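Long-range contacts in diguanylate cyclase (Marinobacter aquaeolei VT8, PDB 3IGN), which probably catalyses the conversion of two GTP molecules to cyclic di-GMP and two diphosphates through its GGDEF domain, the part of the protein in this chain: residues Thr40-Phe45 with Gly92-Glu97; Gly133-Thr138 with Gln149-Ala154. All blocks are in the same frame, centred on the assembly; numbering follows the deposited sequence.

Contact 1: residues Thr40-Phe45 with Gly92-Glu97; sequences TSLVMF and GIILPE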
loop_
_atom_site.group_PDB
_atom_site.type_symbol
_atom_site.label_atom_id
_atom_site.label_comp_id
_atom_site.label_asym_id
_atom_site.label_seq_id
_atom_site.Cartn_x
_atom_site.Cartn_y
_atom_site.Cartn_z
ATOM N N THR A 40 -4.861 14.709 -4.542
ATOM C CA THR A 40 -4.068 13.520 -4.789
ATOM C C THR A 40 -3.708 12.960 -3.425
ATOM O O THR A 40 -3.419 13.705 -2.494
ATOM C CB THR A 40 -2.798 13.832 -5.623
ATOM O OG1 THR A 40 -2.162 12.600 -5.992
ATOM C CG2 THR A 40 -1.833 14.691 -4.844
ATOM N N SER A 41 -3.756 11.644 -3.308
ATOM C CA SER A 41 -3.478 10.995 -2.039
ATOM C C SER A 41 -2.493 9.856 -2.207
ATOM O O SER A 41 -2.320 9.316 -3.299
ATOM C CB SER A 41 -4.778 10.452 -1.445
ATOM O OG SER A 41 -5.716 11.494 -1.209
ATOM N N LEU A 42 -1.866 9.496 -1.096
ATOM C CA LEU A 42 -0.901 8.423 -1.052
ATOM C C LEU A 42 -1.334 7.419 0.009
ATOM O O LEU A 42 -1.821 7.802 1.076
ATOM C CB LEU A 42 0.457 8.994 -0.672
ATOM C CG LEU A 42 1.675 8.092 -0.839
ATOM C CD1 LEU A 42 1.950 7.915 -2.325
ATOM C CD2 LEU A 42 2.874 8.721 -0.143
ATOM N N VAL A 43 -1.152 6.138 -0.288
ATOM C CA VAL A 43 -1.485 5.076 0.647
ATOM C C VAL A 43 -0.216 4.279 0.923
ATOM O O VAL A 43 0.606 4.082 0.035
ATOM C CB VAL A 43 -2.539 4.109 0.065
ATOM C CG1 VAL A 43 -2.871 3.014 1.091
ATOM C CG2 VAL A 43 -3.790 4.875 -0.326
HETATM N N MSE A 44 -0.044 3.861 2.169
HETATM C CA MSE A 44 1.101 3.049 2.559
HETATM C C MSE A 44 0.466 1.994 3.441
HETATM O O MSE A 44 -0.225 2.332 4.399
HETATM C CB MSE A 44 2.106 3.852 3.394
HETATM C CG MSE A 44 2.523 5.177 2.796
HETATM SE SE MSE A 44 4.430 5.265 2.512
HETATM C CE MSE A 44 4.475 4.036 1.058
ATOM N N PHE A 45 0.639 0.722 3.104
ATOM C CA PHE A 45 0.052 -0.316 3.934
ATOM C C PHE A 45 0.968 -1.512 4.117
ATOM O O PHE A 45 1.848 -1.773 3.293
ATOM C CB PHE A 45 -1.342 -0.722 3.411
ATOM C CG PHE A 45 -1.351 -1.423 2.072
ATOM C CD1 PHE A 45 -1.426 -2.814 2.005
ATOM C CD2 PHE A 45 -1.379 -0.695 0.883
ATOM C CE1 PHE A 45 -1.536 -3.473 0.778
ATOM C CE2 PHE A 45 -1.488 -1.342 -0.350
ATOM C CZ PHE A 45 -1.569 -2.733 -0.403
ATOM N N GLY A 92 2.644 0.528 -1.383
ATOM C CA GLY A 92 2.229 1.914 -1.480
ATOM C C GLY A 92 1.366 2.073 -2.716
ATOM O O GLY A 92 1.499 1.312 -3.665
ATOM N N ILE A 93 0.460 3.044 -2.698
ATOM C CA ILE A 93 -0.383 3.304 -3.862
ATOM C C ILE A 93 -0.520 4.810 -4.034
ATOM O O ILE A 93 -0.728 5.529 -3.055
ATOM C CB ILE A 93 -1.822 2.753 -3.706
ATOM C CG1 ILE A 93 -1.826 1.364 -3.070
ATOM C CG2 ILE A 93 -2.483 2.663 -5.072
ATOM C CD1 ILE A 93 -3.229 0.881 -2.730
ATOM N N ILE A 94 -0.394 5.278 -5.273
ATOM C CA ILE A 94 -0.562 6.695 -5.567
ATOM C C ILE A 94 -1.977 6.768 -6.109
ATOM O O ILE A 94 -2.347 6.007 -6.997
ATOM C CB ILE A 94 0.406 7.189 -6.662
ATOM C CG1 ILE A 94 1.850 7.019 -6.203
ATOM C CG2 ILE A 94 0.136 8.671 -6.979
ATOM C CD1 ILE A 94 2.890 7.308 -7.291
ATOM N N LEU A 95 -2.778 7.665 -5.552
ATOM C CA LEU A 95 -4.151 7.814 -6.001
ATOM C C LEU A 95 -4.362 9.233 -6.527
ATOM O O LEU A 95 -4.705 10.144 -5.776
ATOM C CB LEU A 95 -5.111 7.534 -4.845
ATOM C CG LEU A 95 -4.945 6.208 -4.091
ATOM C CD1 LEU A 95 -5.906 6.186 -2.907
ATOM C CD2 LEU A 95 -5.223 5.028 -5.027
ATOM N N PRO A 96 -4.157 9.441 -7.834
ATOM C CA PRO A 96 -4.341 10.779 -8.398
ATOM C C PRO A 96 -5.816 11.173 -8.479
ATOM O O PRO A 96 -6.693 10.316 -8.568
ATOM C CB PRO A 96 -3.689 10.655 -9.781
ATOM C CG PRO A 96 -4.012 9.246 -10.159
ATOM C CD PRO A 96 -3.726 8.483 -8.872
ATOM N N GLU A 97 -6.070 12.479 -8.435
ATOM C CA GLU A 97 -7.418 13.030 -8.531
ATOM C C GLU A 97 -8.337 12.422 -7.495
ATOM O O GLU A 97 -9.537 12.290 -7.723
ATOM C CB GLU A 97 -7.985 12.766 -9.922
ATOM C CG GLU A 97 -7.264 13.477 -11.050
ATOM C CD GLU A 97 -7.443 14.977 -10.974
ATOM O OE1 GLU A 97 -8.531 15.424 -10.550
ATOM O OE2 GLU A 97 -6.509 15.704 -11.349
#

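Contact 2: residues Gly133-Thr138 with Gln149-Ala154; sequences GIAQLT and QKADEA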
loop_
_atom_site.group_PDB
_atom_site.type_symbol
_atom_site.label_atom_id
_atom_site.label_comp_id
_atom_site.label_asym_id
_atom_site.label_seq_id
_atom_site.Cartn_x
_atom_site.Cartn_y
_atom_site.Cartn_z
ATOM N N GLY A 133 -2.501 3.345 5.832
ATOM C CA GLY A 133 -2.407 4.758 6.148
ATOM C C GLY A 133 -2.595 5.594 4.900
ATOM O O GLY A 133 -2.010 5.293 3.863
ATOM N N ILE A 134 -3.404 6.643 5.007
ATOM C CA ILE A 134 -3.700 7.530 3.881
ATOM C C ILE A 134 -3.267 8.956 4.189
ATOM O O ILE A 134 -3.464 9.449 5.294
ATOM C CB ILE A 134 -5.225 7.577 3.592
ATOM C CG1 ILE A 134 -5.732 6.220 3.111
ATOM C CG2 ILE A 134 -5.540 8.667 2.554
ATOM C CD1 ILE A 134 -7.252 6.129 3.143
ATOM N N ALA A 135 -2.665 9.618 3.208
ATOM C CA ALA A 135 -2.272 10.998 3.377
ATOM C C ALA A 135 -2.560 11.757 2.094
ATOM O O ALA A 135 -1.932 11.512 1.057
ATOM C CB ALA A 135 -0.785 11.113 3.733
ATOM N N GLN A 136 -3.536 12.654 2.146
ATOM C CA GLN A 136 -3.820 13.470 0.976
ATOM C C GLN A 136 -2.744 14.545 1.007
ATOM O O GLN A 136 -2.374 15.037 2.073
ATOM C CB GLN A 136 -5.212 14.111 1.049
ATOM C CG GLN A 136 -5.423 15.164 -0.057
ATOM C CD GLN A 136 -6.868 15.612 -0.190
ATOM O OE1 GLN A 136 -7.735 15.161 0.550
ATOM N NE2 GLN A 136 -7.131 16.512 -1.146
ATOM N N LEU A 137 -2.223 14.901 -0.157
ATOM C CA LEU A 137 -1.189 15.912 -0.235
ATOM C C LEU A 137 -1.722 17.326 -0.040
ATOM O O LEU A 137 -2.703 17.720 -0.666
ATOM C CB LEU A 137 -0.477 15.804 -1.588
ATOM C CG LEU A 137 0.709 16.728 -1.881
ATOM C CD1 LEU A 137 1.778 16.602 -0.807
ATOM C CD2 LEU A 137 1.283 16.370 -3.256
ATOM N N THR A 138 -1.078 18.071 0.852
ATOM C CA THR A 138 -1.436 19.461 1.128
ATOM C C THR A 138 -0.216 20.284 0.722
ATOM O O THR A 138 0.766 19.739 0.228
ATOM C CB THR A 138 -1.698 19.700 2.628
ATOM O OG1 THR A 138 -0.451 19.696 3.338
ATOM C CG2 THR A 138 -2.594 18.618 3.190
ATOM N N GLN A 149 6.088 10.430 4.440
ATOM C CA GLN A 149 6.199 10.375 5.889
ATOM C C GLN A 149 4.837 10.490 6.550
ATOM O O GLN A 149 4.551 9.783 7.508
ATOM C CB GLN A 149 7.123 11.486 6.399
ATOM C CG GLN A 149 7.270 11.509 7.913
ATOM C CD GLN A 149 8.449 12.345 8.371
ATOM O OE1 GLN A 149 9.290 12.748 7.563
ATOM N NE2 GLN A 149 8.527 12.600 9.673
ATOM N N LYS A 150 3.991 11.381 6.042
ATOM C CA LYS A 150 2.656 11.559 6.609
ATOM C C LYS A 150 1.803 10.307 6.459
ATOM O O LYS A 150 1.051 9.947 7.369
ATOM C CB LYS A 150 1.945 12.750 5.958
ATOM C CG LYS A 150 2.540 14.094 6.330
ATOM C CD LYS A 150 2.539 14.318 7.842
ATOM C CE LYS A 150 1.232 14.905 8.349
ATOM N NZ LYS A 150 1.304 15.162 9.817
ATOM N N ALA A 151 1.916 9.640 5.314
ATOM C CA ALA A 151 1.153 8.423 5.080
ATOM C C ALA A 151 1.668 7.309 5.984
ATOM O O ALA A 151 0.895 6.496 6.497
ATOM C CB ALA A 151 1.261 8.005 3.608
ATOM N N ASP A 152 2.981 7.271 6.161
ATOM C CA ASP A 152 3.614 6.269 7.006
ATOM C C ASP A 152 3.195 6.465 8.462
ATOM O O ASP A 152 3.027 5.496 9.203
ATOM C CB ASP A 152 5.131 6.367 6.890
ATOM C CG ASP A 152 5.840 5.275 7.661
ATOM O OD1 ASP A 152 5.597 4.090 7.353
ATOM O OD2 ASP A 152 6.629 5.599 8.572
ATOM N N GLU A 153 3.026 7.721 8.868
ATOM C CA GLU A 153 2.609 8.039 10.235
ATOM C C GLU A 153 1.180 7.560 10.473
ATOM O O GLU A 153 0.844 7.067 11.551
ATOM C CB GLU A 153 2.709 9.552 10.475
ATOM C CG GLU A 153 4.143 10.055 10.530
ATOM C CD GLU A 153 4.251 11.571 10.618
ATOM O OE1 GLU A 153 3.214 12.262 10.524
ATOM O OE2 GLU A 153 5.385 12.071 10.774
ATOM N N ALA A 154 0.334 7.718 9.460
ATOM C CA ALA A 154 -1.052 7.285 9.540
ATOM C C ALA A 154 -1.086 5.761 9.634
ATOM O O ALA A 154 -1.915 5.190 10.347
ATOM C CB ALA A 154 -1.813 7.755 8.304
#

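Contact 1: residues Thr40-Phe45 with Gly92-Glu97
Ser41-Leu95 and Val43-Ile93 are the hydrogen-bonded pairs of an antiparallel ladder at the centre of the GGDEF-domain sheet, where segment 92-97 directly follows the GGEEF signature ending at Phe91. The strand axes run at 166° and approach to 4.6 Å. Each of these pairs is joined by two reciprocal bonds; Leu95 N to Ser41 O, at 2.8 Å, is the shortest of the four. Gly92 CA adds a C-H...O contact to Val43 O at 3.1 Å.

On the face carrying Ser41, Val43, Ile93 and Leu95, Val43 CG2 reaches diagonally to Leu95 CD1 at 3.6 Å. The Phe45 ring, swung between its backbone N and carbonyl carbon (chi1 67°), presents CE2 to Ile93 CD1 at 3.7 Å, while Ile93 CG1 lies at the ring edge, in plane. On the other face Leu42 CD1 meets Ile94 CG1 at 4.0 Å.

Helix 100-115 packs on the first face through Cys107, Ile110, Ala103 and Ile106, and Leu95 also touches Asp81, a c-di-GMP-binding residue. Trp22 of helix 19-36 lies against Leu42, Met44 and Ile94 on the second face, beside helix 144-160, while backbone bonds from Thr40, Leu42 and Met44 continue the sheet to strand 130-136.

Contact 2: residues Gly133-Thr138 with Gln149-Ala154
Gly133 and Ala135 meet Ala154 and Ala151 where helix 144-160 lies on strand 130-136, the two segments running roughly opposite ways at 146°. Their axes approach to 5.9 Å, a close fit for a helix on a sheet. Two pairings define the line of contact: Gly133 CA faces Ala154 CA at 4.4 Å, and Ala135 CA faces Ala151 CA at 4.6 Å. No hydrogen bond spans the segments, so the contact rests on packing.

Having no side chain, Gly133 brings its backbone right up to the helix. Its CA lies 3.7 Å from Ala154 CB and also touches the carbonyl oxygen of Ala151. The Ala154 methyl thereby sits against main chain, since its other near neighbour is Ile134 N. At Ala151, about one turn before Ala154, the Ala135 methyl presses on the helix backbone, with CB 3.5 Å from Ala151 N. Ala151 CB meets the same methyl at 3.7 Å. Lys150 contributes just the root of its side chain, CB standing 3.9 Å from Ala135 CB. Bends at chi2 (-58°) and chi3 (-86°) then fold the chain away from the strand, and NZ forms a salt bridge with Glu153 OE1 at 3.5 Å, along the helix. CB of Ile134 is directed away from the helix.

Trp147, earlier in the helix, adds a polar tie: its NE1 donates a hydrogen bond to Ala135 O. Ala154 also touches Val167 of the next strand. Strand 130-136, helix 144-160 and the parallel, adjacent strand 166-168 form a beta-alpha-beta unit, and this glycine- and alanine-lined seam is where its helix settles on its first strand.

From the N terminus, helix 19-36 leads into strand 40-47, and contact 1 closes the first loop when the chain, after two helices and strand 82-85, returns along strand 90-96. Helix 100-115 and a small two-stranded sheet follow before contact 2 closes a much shorter loop, 10 residues between segments 133-138 and 149-154. The two loops are in series, neither crossing nor enclosing the other. They are nevertheless coupled through strand 40-47, whose other edge pairs with strand 130-136: Gly133 N donates a hydrogen bond to Met44 O at 2.9 Å. With centres 9 Å apart, the contacts join the sheet's middle strands to the C-terminal beta-alpha-beta unit.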